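Long-range contact in Exo-poly-alpha-D-galacturonosidase (Thermotoga maritima, PDB 3JUR), which probably hydrolyses the glycosidic bonds of polygalacturonan, acting from the chain end as an exopolygalacturonase: residues S303-A314 / R334-F342. Residues are numbered along the deposited sequence; the frame is centred on the assembly and turned at random.
Sequences SEMSGGVRNVVA and RGGYMENIF
Ser303 O accepts a bond from Arg334 NE at 2.7 Å, which comes from above the carbonyl plane, and a weak one from Met305 N. Arg334 NH2 donates to Ser303 OG at 2.9 Å, in the guanidinium plane and nearly straight (170°). The remaining nitrogen, NH1, forms a salt bridge with Asp270. An alanine in place of Arg334 would probably leave Ser303 OG and Asp270 without this partner and the link between the two loops weaker. Ser306 OG in turn donates to Arg334 O on an in-plane lone pair. Beyond these loops, strands 309-314 and 337-342 run parallel on successive coils of the right-handed beta-helix characteristic of glycosyl hydrolase family 28. On its inner side, Ile341 CD1 packs against Val309 CG1 and Val312 CB. The side chains of Asn311 and Asn340 run alongside each other in the same direction, both residues with positive phi. Asn340 ND2 donates to Asn311 OD1 at 3.1 Å, with the amide planes turned 42° apart. Tyr337 CG lies between its backbone N and carbonyl carbon (chi1 57°), which turns the ring against Gly308. Gly308 CA sits over the ring centre, 3.5 Å from the Tyr337 centroid, a CH-pi contact. Water 1 joins Arg310 NH2 to Glu339 OE2; Arg310 also pairs with Glu281, and Glu339 with Arg374.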
loop_
_atom_site.group_PDB
_atom_site.type_symbol
_atom_site.label_atom_id
_atom_site.label_comp_id
_atom_site.label_asym_id
_atom_site.label_seq_id
_atom_site.Cartn_x
_atom_site.Cartn_y
_atom_site.Cartn_z
ATOM N N SER D 303 -15.599 2.302 -32.827
ATOM C CA SER D 303 -15.831 0.871 -33.073
ATOM C C SER D 303 -15.663 0.491 -34.541
ATOM O O SER D 303 -15.603 -0.690 -34.885
ATOM C CB SER D 303 -17.238 0.490 -32.630
ATOM O OG SER D 303 -18.201 0.970 -33.560
ATOM N N GLU D 304 -15.614 1.500 -35.405
ATOM C CA GLU D 304 -15.439 1.264 -36.827
ATOM C C GLU D 304 -13.950 1.064 -37.098
ATOM O O GLU D 304 -13.260 1.983 -37.515
ATOM C CB GLU D 304 -16.008 2.422 -37.647
ATOM C CG GLU D 304 -17.485 2.735 -37.357
ATOM C CD GLU D 304 -17.684 3.865 -36.350
ATOM O OE1 GLU D 304 -16.843 4.042 -35.441
ATOM O OE2 GLU D 304 -18.692 4.587 -36.470
ATOM N N MET D 305 -13.468 -0.150 -36.851
ATOM C CA MET D 305 -12.055 -0.466 -37.026
ATOM C C MET D 305 -11.870 -1.688 -37.935
ATOM O O MET D 305 -10.850 -2.383 -37.858
ATOM C CB MET D 305 -11.366 -0.664 -35.660
ATOM C CG MET D 305 -12.182 -1.451 -34.622
ATOM S SD MET D 305 -12.814 -3.026 -35.240
ATOM C CE MET D 305 -11.372 -4.056 -34.996
ATOM N N SER D 306 -12.853 -1.927 -38.806
ATOM C CA SER D 306 -12.873 -3.116 -39.669
ATOM C C SER D 306 -11.705 -3.184 -40.658
ATOM O O SER D 306 -11.380 -4.254 -41.163
ATOM C CB SER D 306 -14.200 -3.199 -40.431
ATOM O OG SER D 306 -15.288 -3.328 -39.530
ATOM N N GLY D 307 -11.095 -2.037 -40.943
ATOM C CA GLY D 307 -9.918 -1.980 -41.805
ATOM C C GLY D 307 -8.629 -2.227 -41.041
ATOM O O GLY D 307 -7.568 -2.402 -41.644
ATOM N N GLY D 308 -8.725 -2.250 -39.712
ATOM C CA GLY D 308 -7.563 -2.409 -38.844
ATOM C C GLY D 308 -7.096 -1.083 -38.265
ATOM O O GLY D 308 -7.257 -0.028 -38.887
ATOM N N VAL D 309 -6.553 -1.141 -37.051
ATOM C CA VAL D 309 -5.856 -0.014 -36.424
ATOM C C VAL D 309 -4.594 -0.578 -35.774
ATOM O O VAL D 309 -4.661 -1.526 -34.981
ATOM C CB VAL D 309 -6.728 0.726 -35.365
ATOM C CG1 VAL D 309 -5.948 1.887 -34.723
ATOM C CG2 VAL D 309 -8.050 1.243 -35.977
ATOM N N ARG D 310 -3.443 -0.014 -36.122
ATOM C CA ARG D 310 -2.170 -0.480 -35.561
ATOM C C ARG D 310 -1.195 0.679 -35.411
ATOM O O ARG D 310 -1.348 1.703 -36.080
ATOM C CB ARG D 310 -1.549 -1.585 -36.434
ATOM C CG ARG D 310 -1.374 -1.206 -37.893
ATOM C CD ARG D 310 -0.158 -1.876 -38.513
ATOM N NE ARG D 310 -0.479 -3.146 -39.153
ATOM C CZ ARG D 310 -0.341 -3.399 -40.455
ATOM N NH1 ARG D 310 0.122 -2.473 -41.290
ATOM N NH2 ARG D 310 -0.665 -4.592 -40.928
ATOM N N ASN D 311 -0.202 0.507 -34.539
ATOM C CA ASN D 311 0.882 1.476 -34.350
ATOM C C ASN D 311 0.393 2.886 -34.048
ATOM O O ASN D 311 0.585 3.827 -34.824
ATOM C CB ASN D 311 1.853 1.446 -35.531
ATOM C CG ASN D 311 2.481 0.085 -35.713
ATOM O OD1 ASN D 311 2.840 -0.576 -34.736
ATOM N ND2 ASN D 311 2.603 -0.351 -36.963
ATOM N N VAL D 312 -0.266 3.004 -32.904
ATOM C CA VAL D 312 -0.750 4.276 -32.422
ATOM C C VAL D 312 -0.045 4.547 -31.107
ATOM O O VAL D 312 -0.040 3.691 -30.213
ATOM C CB VAL D 312 -2.273 4.241 -32.194
ATOM C CG1 VAL D 312 -2.744 5.529 -31.525
ATOM C CG2 VAL D 312 -3.010 4.025 -33.515
ATOM N N VAL D 313 0.566 5.725 -31.005
ATOM C CA VAL D 313 1.210 6.159 -29.779
ATOM C C VAL D 313 0.515 7.418 -29.268
ATOM O O VAL D 313 0.429 8.429 -29.982
ATOM C CB VAL D 313 2.723 6.449 -29.976
ATOM C CG1 VAL D 313 3.345 6.976 -28.687
ATOM C CG2 VAL D 313 3.476 5.202 -30.466
ATOM N N ALA D 314 0.025 7.341 -28.033
ATOM C CA ALA D 314 -0.524 8.491 -27.322
ATOM C C ALA D 314 0.359 8.756 -26.109
ATOM O O ALA D 314 0.356 7.980 -25.143
ATOM C CB ALA D 314 -1.970 8.237 -26.897
ATOM N N ARG D 334 -17.481 -6.742 -36.845
ATOM C CA ARG D 334 -16.452 -5.829 -37.360
ATOM C C ARG D 334 -15.282 -6.485 -38.079
ATOM O O ARG D 334 -14.752 -5.915 -39.030
ATOM C CB ARG D 334 -15.882 -4.942 -36.245
ATOM C CG ARG D 334 -16.850 -3.961 -35.616
ATOM C CD ARG D 334 -17.166 -2.770 -36.518
ATOM N NE ARG D 334 -17.954 -1.800 -35.765
ATOM C CZ ARG D 334 -19.269 -1.885 -35.567
ATOM N NH1 ARG D 334 -19.976 -2.881 -36.097
ATOM N NH2 ARG D 334 -19.881 -0.963 -34.837
ATOM N N GLY D 335 -14.850 -7.649 -37.607
ATOM C CA GLY D 335 -13.580 -8.222 -38.059
ATOM C C GLY D 335 -12.462 -7.226 -37.800
ATOM O O GLY D 335 -12.529 -6.448 -36.843
ATOM N N GLY D 336 -11.443 -7.243 -38.658
ATOM C CA GLY D 336 -10.300 -6.344 -38.533
ATOM C C GLY D 336 -9.481 -6.599 -37.284
ATOM O O GLY D 336 -9.526 -7.696 -36.707
ATOM N N TYR D 337 -8.729 -5.581 -36.868
ATOM C CA TYR D 337 -7.843 -5.688 -35.709
ATOM C C TYR D 337 -7.622 -4.341 -35.022
ATOM O O TYR D 337 -7.821 -3.282 -35.622
ATOM C CB TYR D 337 -6.491 -6.312 -36.106
ATOM C CG TYR D 337 -5.757 -5.561 -37.198
ATOM C CD1 TYR D 337 -4.937 -4.469 -36.889
ATOM C CD2 TYR D 337 -5.887 -5.933 -38.540
ATOM C CE1 TYR D 337 -4.263 -3.769 -37.885
ATOM C CE2 TYR D 337 -5.216 -5.231 -39.549
ATOM C CZ TYR D 337 -4.403 -4.150 -39.204
ATOM O OH TYR D 337 -3.734 -3.444 -40.178
ATOM N N MET D 338 -7.240 -4.402 -33.751
ATOM C CA MET D 338 -6.651 -3.283 -33.027
ATOM C C MET D 338 -5.435 -3.861 -32.335
ATOM O O MET D 338 -5.550 -4.824 -31.568
ATOM C CB MET D 338 -7.635 -2.687 -32.003
ATOM C CG MET D 338 -8.915 -2.140 -32.629
ATOM S SD MET D 338 -10.073 -1.427 -31.449
ATOM C CE MET D 338 -10.734 -2.905 -30.696
ATOM N N GLU D 339 -4.260 -3.313 -32.637
ATOM C CA GLU D 339 -3.010 -3.858 -32.101
ATOM C C GLU D 339 -1.865 -2.853 -32.115
ATOM O O GLU D 339 -1.856 -1.932 -32.932
ATOM C CB GLU D 339 -2.597 -5.140 -32.839
ATOM C CG GLU D 339 -2.272 -4.970 -34.306
ATOM C CD GLU D 339 -1.794 -6.267 -34.943
ATOM O OE1 GLU D 339 -2.209 -7.353 -34.482
ATOM O OE2 GLU D 339 -1.008 -6.199 -35.913
ATOM N N ASN D 340 -0.901 -3.056 -31.219
ATOM C CA ASN D 340 0.217 -2.139 -31.050
ATOM C C ASN D 340 -0.276 -0.726 -30.754
ATOM O O ASN D 340 0.006 0.223 -31.504
ATOM C CB ASN D 340 1.156 -2.169 -32.268
ATOM C CG ASN D 340 2.334 -3.103 -32.078
ATOM O OD1 ASN D 340 2.450 -3.787 -31.059
ATOM N ND2 ASN D 340 3.235 -3.118 -33.057
ATOM N N ILE D 341 -1.052 -0.613 -29.678
ATOM C CA ILE D 341 -1.563 0.664 -29.206
ATOM C C ILE D 341 -0.781 1.003 -27.938
ATOM O O ILE D 341 -0.729 0.197 -26.995
ATOM C CB ILE D 341 -3.102 0.611 -28.904
ATOM C CG1 ILE D 341 -3.878 -0.076 -30.040
ATOM C CG2 ILE D 341 -3.661 2.028 -28.621
ATOM C CD1 ILE D 341 -3.809 0.631 -31.418
ATOM N N PHE D 342 -0.162 2.182 -27.930
ATOM C CA PHE D 342 0.730 2.586 -26.855
ATOM C C PHE D 342 0.216 3.837 -26.168
ATOM O O PHE D 342 0.104 4.889 -26.789
ATOM C CB PHE D 342 2.150 2.824 -27.396
ATOM C CG PHE D 342 2.792 1.595 -27.956
ATOM C CD1 PHE D 342 3.632 0.818 -27.171
ATOM C CD2 PHE D 342 2.542 1.203 -29.266
ATOM C CE1 PHE D 342 4.229 -0.326 -27.686
ATOM C CE2 PHE D 342 3.125 0.048 -29.788
ATOM C CZ PHE D 342 3.970 -0.713 -29.002
HETATM O O HOH W 1 -1.730 -6.200 -38.455
#